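Local coordinates for hypothetical protein BT_3535 (Bacteroides thetaiotaomicron VPI-5482, PDB 3KNY), which is of unknown function, is probably made as a lipoprotein, and folds into two domains, at residues 135-140 and 197-202; 131-136 and 208-213. One frame throughout, in Å; residues are numbered along the deposited sequence.

Contact 1 (135-140 and 197-202); sequences HSLGPY and LSFKDG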
loop_
_atom_site.group_PDB
_atom_site.type_symbol
_atom_site.label_atom_id
_atom_site.label_comp_id
_atom_site.label_asym_id
_atom_site.label_seq_id
_atom_site.Cartn_x
_atom_site.Cartn_y
_atom_site.Cartn_z
ATOM N N HIS A 135 -11.383 -6.862 -6.308
ATOM C CA HIS A 135 -12.705 -7.438 -6.154
ATOM C C HIS A 135 -12.539 -8.960 -6.095
ATOM O O HIS A 135 -11.606 -9.518 -6.698
ATOM C CB HIS A 135 -13.631 -7.026 -7.306
ATOM C CG HIS A 135 -15.070 -7.354 -7.063
ATOM N ND1 HIS A 135 -15.577 -8.629 -7.203
ATOM C CD2 HIS A 135 -16.112 -6.574 -6.694
ATOM C CE1 HIS A 135 -16.863 -8.626 -6.908
ATOM N NE2 HIS A 135 -17.215 -7.391 -6.595
ATOM N N SER A 136 -13.444 -9.622 -5.379
ATOM C CA SER A 136 -13.381 -11.079 -5.253
ATOM C C SER A 136 -13.400 -11.721 -6.602
ATOM O O SER A 136 -12.728 -12.720 -6.810
ATOM C CB SER A 136 -14.513 -11.636 -4.409
ATOM O OG SER A 136 -15.760 -11.214 -4.916
ATOM N N LEU A 137 -14.137 -11.143 -7.537
ATOM C CA LEU A 137 -14.182 -11.698 -8.895
ATOM C C LEU A 137 -12.934 -11.359 -9.703
ATOM O O LEU A 137 -12.838 -11.793 -10.816
ATOM C CB LEU A 137 -15.449 -11.237 -9.642
ATOM C CG LEU A 137 -16.777 -11.767 -9.077
ATOM C CD1 LEU A 137 -17.966 -11.021 -9.656
ATOM C CD2 LEU A 137 -16.902 -13.249 -9.358
ATOM N N GLY A 138 -11.990 -10.579 -9.174
ATOM C CA GLY A 138 -10.712 -10.336 -9.884
ATOM C C GLY A 138 -10.288 -8.910 -10.239
ATOM O O GLY A 138 -9.114 -8.565 -10.115
ATOM N N PRO A 139 -11.220 -8.082 -10.734
ATOM C CA PRO A 139 -10.869 -6.730 -11.104
ATOM C C PRO A 139 -10.272 -5.936 -9.949
ATOM O O PRO A 139 -10.672 -6.105 -8.805
ATOM C CB PRO A 139 -12.212 -6.156 -11.538
ATOM C CG PRO A 139 -12.892 -7.304 -12.120
ATOM C CD PRO A 139 -12.582 -8.408 -11.181
ATOM N N TYR A 140 -9.317 -5.075 -10.265
ATOM C CA TYR A 140 -8.549 -4.384 -9.245
ATOM C C TYR A 140 -8.352 -2.902 -9.583
ATOM O O TYR A 140 -8.471 -2.508 -10.732
ATOM C CB TYR A 140 -7.175 -5.070 -9.095
ATOM C CG TYR A 140 -6.354 -5.100 -10.367
ATOM C CD1 TYR A 140 -5.818 -3.924 -10.907
ATOM C CD2 TYR A 140 -6.119 -6.297 -11.051
ATOM C CE1 TYR A 140 -5.069 -3.932 -12.103
ATOM C CE2 TYR A 140 -5.374 -6.312 -12.256
ATOM C CZ TYR A 140 -4.858 -5.124 -12.759
ATOM O OH TYR A 140 -4.120 -5.110 -13.903
ATOM N N LEU A 197 -15.767 1.731 -9.635
ATOM C CA LEU A 197 -15.211 0.682 -10.491
ATOM C C LEU A 197 -16.395 0.020 -11.132
ATOM O O LEU A 197 -17.341 -0.321 -10.436
ATOM C CB LEU A 197 -14.425 -0.336 -9.673
ATOM C CG LEU A 197 -13.872 -1.602 -10.335
ATOM C CD1 LEU A 197 -12.775 -1.270 -11.388
ATOM C CD2 LEU A 197 -13.357 -2.595 -9.232
ATOM N N SER A 198 -16.369 -0.112 -12.459
ATOM C CA SER A 198 -17.447 -0.791 -13.186
ATOM C C SER A 198 -16.822 -1.899 -13.964
ATOM O O SER A 198 -15.755 -1.705 -14.524
ATOM C CB SER A 198 -18.142 0.139 -14.182
ATOM O OG SER A 198 -18.773 1.184 -13.484
ATOM N N PHE A 199 -17.482 -3.058 -13.991
ATOM C CA PHE A 199 -17.043 -4.179 -14.823
ATOM C C PHE A 199 -18.172 -5.149 -15.102
ATOM O O PHE A 199 -19.210 -5.162 -14.433
ATOM C CB PHE A 199 -15.828 -4.901 -14.215
ATOM C CG PHE A 199 -16.093 -5.588 -12.889
ATOM C CD1 PHE A 199 -16.496 -6.904 -12.841
ATOM C CD2 PHE A 199 -15.866 -4.940 -11.702
ATOM C CE1 PHE A 199 -16.718 -7.542 -11.623
ATOM C CE2 PHE A 199 -16.098 -5.577 -10.480
ATOM C CZ PHE A 199 -16.515 -6.878 -10.445
ATOM N N LYS A 200 -17.966 -5.936 -16.136
ATOM C CA LYS A 200 -18.898 -6.993 -16.498
ATOM C C LYS A 200 -18.538 -8.275 -15.755
ATOM O O LYS A 200 -17.367 -8.657 -15.697
ATOM C CB LYS A 200 -18.838 -7.268 -18.009
ATOM C CG LYS A 200 -19.293 -6.109 -18.911
ATOM C CD LYS A 200 -20.813 -5.872 -18.849
ATOM C CE LYS A 200 -21.608 -6.850 -19.735
ATOM N NZ LYS A 200 -23.074 -6.856 -19.395
ATOM N N ASP A 201 -19.550 -8.902 -15.167
ATOM C CA ASP A 201 -19.484 -10.277 -14.678
ATOM C C ASP A 201 -20.411 -11.083 -15.565
ATOM O O ASP A 201 -21.473 -11.500 -15.128
ATOM C CB ASP A 201 -19.974 -10.340 -13.237
ATOM C CG ASP A 201 -19.980 -11.745 -12.674
ATOM O OD1 ASP A 201 -19.256 -12.625 -13.201
ATOM O OD2 ASP A 201 -20.719 -11.951 -11.689
ATOM N N GLY A 202 -20.032 -11.284 -16.820
ATOM C CA GLY A 202 -20.925 -11.953 -17.767
ATOM C C GLY A 202 -22.038 -10.984 -18.095
ATOM O O GLY A 202 -21.767 -9.832 -18.415
#
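The ring of F199 projects from strand 197-201 into the loop 135-140 and is met by two rings there. Its CZ corner sits over the centre of the H135 imidazole, with F199 CZ 3.7 Å from H135 CG, an edge-to-face (T-shaped) pair whose planes stand at 75°. On its own face it receives P139: P139 CG lies 3.6 Å from the centroid of the F199 ring and only 8° off the ring normal, a CH-pi contact.

The loop is the beta hairpin turn between strands 124-134 and 140-149, with a type I turn from H135 to G138, and the contact sets it against strand 188-201 of the other sheet. Within it, L137 N donates to H135 ND1 (2.9 Å, 170°), nearly in the imidazole plane, which helps to fix the rotation of that ring.

The remaining contacts are made by methyl and methylene groups. L137 CD1 comes to the edge of the F199 ring, 4.2 Å from F199 CE1, and also rests 3.5 Å from D201 OD2, a methyl beside a carboxylate. Further in, P139 CB meets L197 CD2 at 4.4 Å, while P172 also touches F199.

Contact 2 (131-136 and 208-213); sequences TLYTHS and VTVQKT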
loop_
_atom_site.group_PDB
_atom_site.type_symbol
_atom_site.label_atom_id
_atom_site.label_comp_id
_atom_site.label_asym_id
_atom_site.label_seq_id
_atom_site.Cartn_x
_atom_site.Cartn_y
_atom_site.Cartn_z
ATOM N N THR A 131 -1.585 -1.776 -4.697
ATOM C CA THR A 131 -2.897 -2.276 -5.082
ATOM C C THR A 131 -3.864 -1.775 -4.065
ATOM O O THR A 131 -3.802 -2.186 -2.916
ATOM C CB THR A 131 -2.949 -3.782 -5.162
ATOM O OG1 THR A 131 -2.074 -4.192 -6.208
ATOM C CG2 THR A 131 -4.360 -4.255 -5.473
ATOM N N LEU A 132 -4.754 -0.886 -4.489
ATOM C CA LEU A 132 -5.673 -0.236 -3.569
ATOM C C LEU A 132 -6.877 -1.093 -3.291
ATOM O O LEU A 132 -7.467 -0.969 -2.225
ATOM C CB LEU A 132 -6.132 1.112 -4.097
ATOM C CG LEU A 132 -5.078 2.211 -4.127
ATOM C CD1 LEU A 132 -5.705 3.471 -4.727
ATOM C CD2 LEU A 132 -4.528 2.458 -2.712
ATOM N N TYR A 133 -7.244 -1.954 -4.238
ATOM C CA TYR A 133 -8.466 -2.730 -4.099
ATOM C C TYR A 133 -8.484 -3.885 -5.068
ATOM O O TYR A 133 -7.955 -3.773 -6.167
ATOM C CB TYR A 133 -9.693 -1.837 -4.302
ATOM C CG TYR A 133 -10.989 -2.593 -4.456
ATOM C CD1 TYR A 133 -11.631 -3.120 -3.369
ATOM C CD2 TYR A 133 -11.557 -2.798 -5.707
ATOM C CE1 TYR A 133 -12.819 -3.826 -3.506
ATOM C CE2 TYR A 133 -12.740 -3.496 -5.855
ATOM C CZ TYR A 133 -13.362 -4.010 -4.746
ATOM O OH TYR A 133 -14.522 -4.715 -4.874
ATOM N N THR A 134 -9.067 -5.008 -4.638
ATOM C CA THR A 134 -9.212 -6.197 -5.503
ATOM C C THR A 134 -10.559 -6.807 -5.275
ATOM O O THR A 134 -10.868 -7.198 -4.176
ATOM C CB THR A 134 -8.165 -7.281 -5.219
ATOM O OG1 THR A 134 -6.853 -6.716 -5.348
ATOM C CG2 THR A 134 -8.320 -8.379 -6.200
ATOM N N HIS A 135 -11.383 -6.862 -6.308
ATOM C CA HIS A 135 -12.705 -7.438 -6.154
ATOM C C HIS A 135 -12.539 -8.960 -6.095
ATOM O O HIS A 135 -11.606 -9.518 -6.698
ATOM C CB HIS A 135 -13.631 -7.026 -7.306
ATOM C CG HIS A 135 -15.070 -7.354 -7.063
ATOM N ND1 HIS A 135 -15.577 -8.629 -7.203
ATOM C CD2 HIS A 135 -16.112 -6.574 -6.694
ATOM C CE1 HIS A 135 -16.863 -8.626 -6.908
ATOM N NE2 HIS A 135 -17.215 -7.391 -6.595
ATOM N N SER A 136 -13.444 -9.622 -5.379
ATOM C CA SER A 136 -13.381 -11.079 -5.253
ATOM C C SER A 136 -13.400 -11.721 -6.602
ATOM O O SER A 136 -12.728 -12.720 -6.810
ATOM C CB SER A 136 -14.513 -11.636 -4.409
ATOM O OG SER A 136 -15.760 -11.214 -4.916
ATOM N N VAL A 208 -18.874 -0.718 -8.107
ATOM C CA VAL A 208 -18.425 -0.640 -6.727
ATOM C C VAL A 208 -17.843 0.740 -6.495
ATOM O O VAL A 208 -16.997 1.192 -7.266
ATOM C CB VAL A 208 -17.342 -1.711 -6.414
ATOM C CG1 VAL A 208 -17.001 -1.723 -4.936
ATOM C CG2 VAL A 208 -17.827 -3.058 -6.845
ATOM N N THR A 209 -18.318 1.414 -5.450
ATOM C CA THR A 209 -17.769 2.694 -5.046
ATOM C C THR A 209 -16.628 2.309 -4.159
ATOM O O THR A 209 -16.818 1.507 -3.261
ATOM C CB THR A 209 -18.800 3.568 -4.321
ATOM O OG1 THR A 209 -19.841 3.875 -5.243
ATOM C CG2 THR A 209 -18.196 4.881 -3.898
ATOM N N VAL A 210 -15.437 2.818 -4.463
ATOM C CA VAL A 210 -14.226 2.448 -3.753
ATOM C C VAL A 210 -13.501 3.658 -3.181
ATOM O O VAL A 210 -13.158 4.578 -3.901
ATOM C CB VAL A 210 -13.261 1.722 -4.663
ATOM C CG1 VAL A 210 -11.976 1.381 -3.895
ATOM C CG2 VAL A 210 -13.937 0.461 -5.250
ATOM N N GLN A 211 -13.265 3.654 -1.877
ATOM C CA GLN A 211 -12.506 4.717 -1.232
ATOM C C GLN A 211 -11.398 4.043 -0.428
ATOM O O GLN A 211 -11.682 3.462 0.618
ATOM C CB GLN A 211 -13.407 5.535 -0.327
ATOM C CG GLN A 211 -14.493 6.268 -1.042
ATOM C CD GLN A 211 -15.448 6.969 -0.079
ATOM O OE1 GLN A 211 -16.334 6.375 0.476
ATOM N NE2 GLN A 211 -15.253 8.226 0.101
ATOM N N LYS A 212 -10.153 4.112 -0.912
ATOM C CA LYS A 212 -9.018 3.442 -0.272
ATOM C C LYS A 212 -7.738 4.252 -0.284
ATOM O O LYS A 212 -7.580 5.130 -1.114
ATOM C CB LYS A 212 -8.751 2.088 -0.961
ATOM C CG LYS A 212 -9.907 1.137 -0.828
ATOM C CD LYS A 212 -9.536 -0.167 -0.202
ATOM C CE LYS A 212 -10.517 -0.523 0.850
ATOM N NZ LYS A 212 -10.207 -1.783 1.527
ATOM N N THR A 213 -6.821 3.933 0.629
ATOM C CA THR A 213 -5.536 4.612 0.706
ATOM C C THR A 213 -4.416 3.598 0.925
ATOM O O THR A 213 -4.506 2.716 1.758
ATOM C CB THR A 213 -5.515 5.666 1.824
ATOM O OG1 THR A 213 -6.488 6.683 1.542
ATOM C CG2 THR A 213 -4.155 6.339 1.943
#
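Y133 offers a face of its ring to V210, with V210 CG2 4.2 Å from the Y133 ring centroid and 16° off the normal, displaced toward the rim in a CH-pi contact. The opposite face is backed by the chain itself, where H135 N lies over the rim. V208 reaches the phenol end, V208 CG1 lying 3.9 Å from Y133 OH, and its other methyl, CG2, comes up to the edge of the H135 ring, 3.9 Å from H135 CD2. With CG anti to backbone N (chi1 168°), the Y133 ring runs forward along its own strand, past V210 and toward V208, and Y133 CB touches V210 CG1 at 4.0 Å.

K212 joins by its aliphatic part. Its chain is bent at chi2 and chi3, and CB, CG and CD pass beside the carbonyl of L132. At the same end, L132 CD2 packs on the backbone of T213, 3.8 Å from T213 C.

No hydrogen bond links the two segments, strands of two different sheets that pack through their side chains in the manner of a beta sandwich, their short axes 6.8 Å apart at 144°. L132 and Y133 both pair with I141 in a classic beta bulge of strand 124-134. Around this buried contact, V10 of strand 7-10 touches Y133, V208 and K212, C193 of strand 188-201 meets L132, and I141 of strand 140-149 reaches V210.

Both contacts join the three-stranded antiparallel sheet to the larger mixed sheet, starting from the same piece of chain and sharing H135. Contact 2 is the core: its centre lies about 12 Å from the centre of the chain, with aliphatic groups on a tyrosine ring. Contact 1, its centre about 20 Å from that of the chain, is only partly buried; the chain leaves its strand for a hairpin turn, edge-to-face aromatic and proline CH-pi contacts take over, and a carboxylate appears at the outer end. Strands 188-201 and 204-217 are antiparallel neighbours, probably bonded through L197 N and V208 O (2.7 Å), and L197 CD2 packs against Y133 CE2, so the interfaces run into each other.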